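Local coordinates for secreted protein (Kutzneria albida DSM 43870, PDB 5M6Q), which probably catalyses transfer of the glutamine side-chain acyl group to amines, cross-linking proteins, as a microbial transglutaminase, at residues 204-209 / 213-218. Residues are numbered along the deposited sequence; the frame is centred on the assembly and turned at random.
Sequences HYSRPL and DEQVFT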
ATOM      1  N   HIS A 204       2.623 -15.967   0.684  1.00 18.87           N
ATOM      2  CA  HIS A 204       1.710 -16.348  -0.376  1.00 18.25           C
ATOM      3  C   HIS A 204       1.441 -15.168  -1.303  1.00 23.10           C
ATOM      4  O   HIS A 204       1.432 -15.311  -2.535  1.00 22.79           O
ATOM      5  CB  HIS A 204       0.405 -16.876   0.204  1.00 22.01           C
ATOM      6  CG  HIS A 204      -0.614 -17.194  -0.839  1.00 26.28           C
ATOM      7  ND1 HIS A 204      -0.541 -18.320  -1.625  1.00 25.67           N
ATOM      8  CD2 HIS A 204      -1.709 -16.514  -1.250  1.00 26.63           C
ATOM      9  CE1 HIS A 204      -1.554 -18.328  -2.469  1.00 28.32           C
ATOM     10  NE2 HIS A 204      -2.280 -17.247  -2.261  1.00 28.83           N
ATOM     11  N   TYR A 205       1.215 -14.000  -0.704  1.00 21.91           N
ATOM     12  CA  TYR A 205       1.020 -12.783  -1.477  1.00 17.94           C
ATOM     13  C   TYR A 205       2.235 -12.519  -2.391  1.00 21.36           C
ATOM     14  O   TYR A 205       2.085 -12.051  -3.517  1.00 20.19           O
ATOM     15  CB  TYR A 205       0.767 -11.574  -0.558  1.00 16.83           C
ATOM     16  CG  TYR A 205       0.693 -10.297  -1.365  1.00 21.22           C
ATOM     17  CD1 TYR A 205      -0.425 -10.020  -2.150  1.00 20.08           C
ATOM     18  CD2 TYR A 205       1.766  -9.413  -1.410  1.00 23.52           C
ATOM     19  CE1 TYR A 205      -0.491  -8.863  -2.921  1.00 22.78           C
ATOM     20  CE2 TYR A 205       1.710  -8.255  -2.183  1.00 18.82           C
ATOM     21  CZ  TYR A 205       0.576  -7.996  -2.932  1.00 22.17           C
ATOM     22  OH  TYR A 205       0.513  -6.865  -3.721  1.00 23.06           O
ATOM     23  N   SER A 206       3.427 -12.858  -1.912  1.00 23.73           N
ATOM     24  CA  SER A 206       4.676 -12.550  -2.617  1.00 21.56           C
ATOM     25  C   SER A 206       5.186 -13.664  -3.544  1.00 25.07           C
ATOM     26  O   SER A 206       6.234 -13.517  -4.176  1.00 26.37           O
ATOM     27  CB  SER A 206       5.780 -12.228  -1.599  1.00 21.13           C
ATOM     28  OG  SER A 206       5.364 -11.255  -0.654  1.00 20.96           O
ATOM     29  N   ARG A 207       4.475 -14.780  -3.609  1.00 22.01           N
ATOM     30  CA  ARG A 207       4.958 -15.949  -4.354  1.00 25.81           C
ATOM     31  C   ARG A 207       5.298 -15.645  -5.832  1.00 27.57           C
ATOM     32  O   ARG A 207       4.692 -14.774  -6.445  1.00 27.00           O
ATOM     33  CB  ARG A 207       3.922 -17.070  -4.274  1.00 25.22           C
ATOM     34  CG  ARG A 207       2.708 -16.836  -5.123  1.00 24.20           C
ATOM     35  CD  ARG A 207       1.582 -17.800  -4.780  1.00 25.18           C
ATOM     36  NE  ARG A 207       0.481 -17.631  -5.719  1.00 28.40           N
ATOM     37  CZ  ARG A 207      -0.379 -16.619  -5.699  1.00 29.92           C
ATOM     38  NH1 ARG A 207      -0.282 -15.672  -4.770  1.00 28.07           N
ATOM     39  NH2 ARG A 207      -1.337 -16.552  -6.613  1.00 28.95           N
ATOM     40  N   PRO A 208       6.285 -16.362  -6.392  1.00 25.90           N
ATOM     41  CA  PRO A 208       6.707 -16.194  -7.785  1.00 29.27           C
ATOM     42  C   PRO A 208       5.542 -16.306  -8.751  1.00 25.61           C
ATOM     43  O   PRO A 208       4.742 -17.228  -8.652  1.00 30.89           O
ATOM     44  CB  PRO A 208       7.697 -17.348  -7.990  1.00 28.50           C
ATOM     45  CG  PRO A 208       8.226 -17.616  -6.628  1.00 26.91           C
ATOM     46  CD  PRO A 208       7.071 -17.410  -5.711  1.00 28.14           C
ATOM     47  N   LEU A 209       5.434 -15.346  -9.656  1.00 25.01           N
ATOM     48  CA  LEU A 209       4.343 -15.317 -10.621  1.00 24.54           C
ATOM     49  C   LEU A 209       4.879 -14.789 -11.938  1.00 29.67           C
ATOM     50  O   LEU A 209       5.810 -13.980 -11.951  1.00 30.29           O
ATOM     51  CB  LEU A 209       3.194 -14.440 -10.107  1.00 24.26           C
ATOM     52  CG  LEU A 209       2.347 -14.973  -8.950  1.00 25.66           C
ATOM     53  CD1 LEU A 209       1.332 -13.924  -8.518  1.00 25.49           C
ATOM     54  CD2 LEU A 209       1.639 -16.268  -9.344  1.00 26.95           C
ATOM     55  N   ASP A 213       7.756  -8.971 -11.722  1.00 28.39           N
ATOM     56  CA  ASP A 213       9.136  -9.241 -11.311  1.00 30.55           C
ATOM     57  C   ASP A 213       9.658  -8.231 -10.282  1.00 24.56           C
ATOM     58  O   ASP A 213      10.829  -8.260  -9.901  1.00 28.08           O
ATOM     59  CB  ASP A 213      10.070  -9.311 -12.529  1.00 28.97           C
ATOM     60  CG  ASP A 213      10.115  -8.021 -13.335  1.00 30.18           C
ATOM     61  OD1 ASP A 213       9.238  -7.144 -13.170  1.00 26.86           O
ATOM     62  OD2 ASP A 213      11.046  -7.890 -14.162  1.00 35.39           O
ATOM     63  N   GLU A 214       8.768  -7.375  -9.814  1.00 20.54           N
ATOM     64  CA  GLU A 214       9.085  -6.370  -8.804  1.00 23.96           C
ATOM     65  C   GLU A 214       8.043  -6.362  -7.697  1.00 25.24           C
ATOM     66  O   GLU A 214       6.863  -6.583  -7.945  1.00 20.35           O
ATOM     67  CB  GLU A 214       9.154  -4.958  -9.418  1.00 22.86           C
ATOM     68  CG  GLU A 214      10.229  -4.764 -10.479  1.00 23.52           C
ATOM     69  CD  GLU A 214      11.665  -4.858  -9.941  1.00 31.96           C
ATOM     70  OE1 GLU A 214      11.888  -4.784  -8.698  1.00 27.25           O
ATOM     71  OE2 GLU A 214      12.583  -5.006 -10.787  1.00 35.64           O
ATOM     72  N   GLN A 215       8.500  -6.095  -6.481  1.00 22.14           N
ATOM     73  CA  GLN A 215       7.620  -5.918  -5.344  1.00 24.12           C
ATOM     74  C   GLN A 215       8.203  -4.831  -4.462  1.00 22.33           C
ATOM     75  O   GLN A 215       9.400  -4.836  -4.184  1.00 24.78           O
ATOM     76  CB  GLN A 215       7.455  -7.225  -4.561  1.00 20.91           C
ATOM     77  CG  GLN A 215       6.528  -7.085  -3.358  1.00 22.00           C
ATOM     78  CD  GLN A 215       6.124  -8.433  -2.779  1.00 25.39           C
ATOM     79  OE1 GLN A 215       6.443  -9.472  -3.340  1.00 27.51           O
ATOM     80  NE2 GLN A 215       5.414  -8.417  -1.659  1.00 21.25           N
ATOM     81  N   VAL A 216       7.358  -3.891  -4.049  1.00 19.62           N
ATOM     82  CA  VAL A 216       7.750  -2.830  -3.128  1.00 22.27           C
ATOM     83  C   VAL A 216       6.821  -2.808  -1.921  1.00 23.62           C
ATOM     84  O   VAL A 216       5.705  -3.300  -1.972  1.00 20.14           O
ATOM     85  CB  VAL A 216       7.743  -1.432  -3.807  1.00 22.78           C
ATOM     86  CG1 VAL A 216       8.779  -1.361  -4.926  1.00 19.16           C
ATOM     87  CG2 VAL A 216       6.358  -1.101  -4.328  1.00 19.22           C
ATOM     88  N   PHE A 217       7.304  -2.217  -0.835  1.00 20.53           N
ATOM     89  CA  PHE A 217       6.509  -2.012   0.345  1.00 22.76           C
ATOM     90  C   PHE A 217       6.419  -0.512   0.550  1.00 20.55           C
ATOM     91  O   PHE A 217       7.433   0.177   0.654  1.00 23.35           O
ATOM     92  CB  PHE A 217       7.132  -2.724   1.545  1.00 22.92           C
ATOM     93  CG  PHE A 217       7.195  -4.208   1.374  1.00 23.95           C
ATOM     94  CD1 PHE A 217       6.146  -5.006   1.804  1.00 23.25           C
ATOM     95  CD2 PHE A 217       8.263  -4.796   0.729  1.00 25.26           C
ATOM     96  CE1 PHE A 217       6.192  -6.365   1.627  1.00 21.83           C
ATOM     97  CE2 PHE A 217       8.311  -6.156   0.549  1.00 26.78           C
ATOM     98  CZ  PHE A 217       7.277  -6.937   0.994  1.00 20.15           C
ATOM     99  N   THR A 218       5.191  -0.028   0.618  1.00 19.07           N
ATOM    100  CA  THR A 218       4.910   1.385   0.451  1.00 20.00           C
ATOM    101  C   THR A 218       4.222   1.921   1.673  1.00 18.30           C
ATOM    102  O   THR A 218       3.340   1.281   2.241  1.00 21.16           O
ATOM    103  CB  THR A 218       4.037   1.624  -0.802  1.00 20.11           C
ATOM    104  OG1 THR A 218       4.733   1.125  -1.947  1.00 24.12           O
ATOM    105  CG2 THR A 218       3.724   3.114  -0.994  1.00 21.32           C
TER
HETATM  106  O   HOH W   1       7.976 -11.064  -4.505  1.00 31.27           O
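Q215 reaches from its strand to S206, and its NE2 donates a hydrogen bond to the serine OG over 3.0 Å. The N-H...O angle is 154°, and OG lies close to the plane of the amide. Glutamine suits the span because its chain can run nearly straight: CG stands anti to the backbone N (chi1 -180°) and CD continues the line, carrying the amide across a gap in which the CA atoms of S206 and Q215 stay 7.8 Å apart. Serine suits the other side, where a short hydroxyl can serve two partners, since OG is also hydrogen-bonded to the carbonyl oxygen of L202, four residues back. The snug part of the contact lies here and beside Y205. That buried ring presents its edge to the amide, CE2 being 3.7 Å from NE2, with the two planes almost perpendicular at 86°. NE2 is further engaged by OG of S128, so two hydroxyls fix the rotation of the amide.

In the fold, helix 202-205 packs beside strand 214-223, which lies between strands 122-131 and 66-67 in the antiparallel sheet characteristic of this transglutaminase family, and a loop leads from one to the other. D213 and E214 both face F131 of the adjacent strand, a classic beta bulge at the point where strand 214-223 begins.

The other side of the amide is looser. Its OE1 packs against CB of S206 at 3.3 Å, and a water lies between OE1 and the backbone O of S206, 3.0 Å from the latter, but its approach to OE1 is too short to trust in detail. R207 starts away from the strand at CB, and its NH1 binds the O of H204 at 2.8 Å.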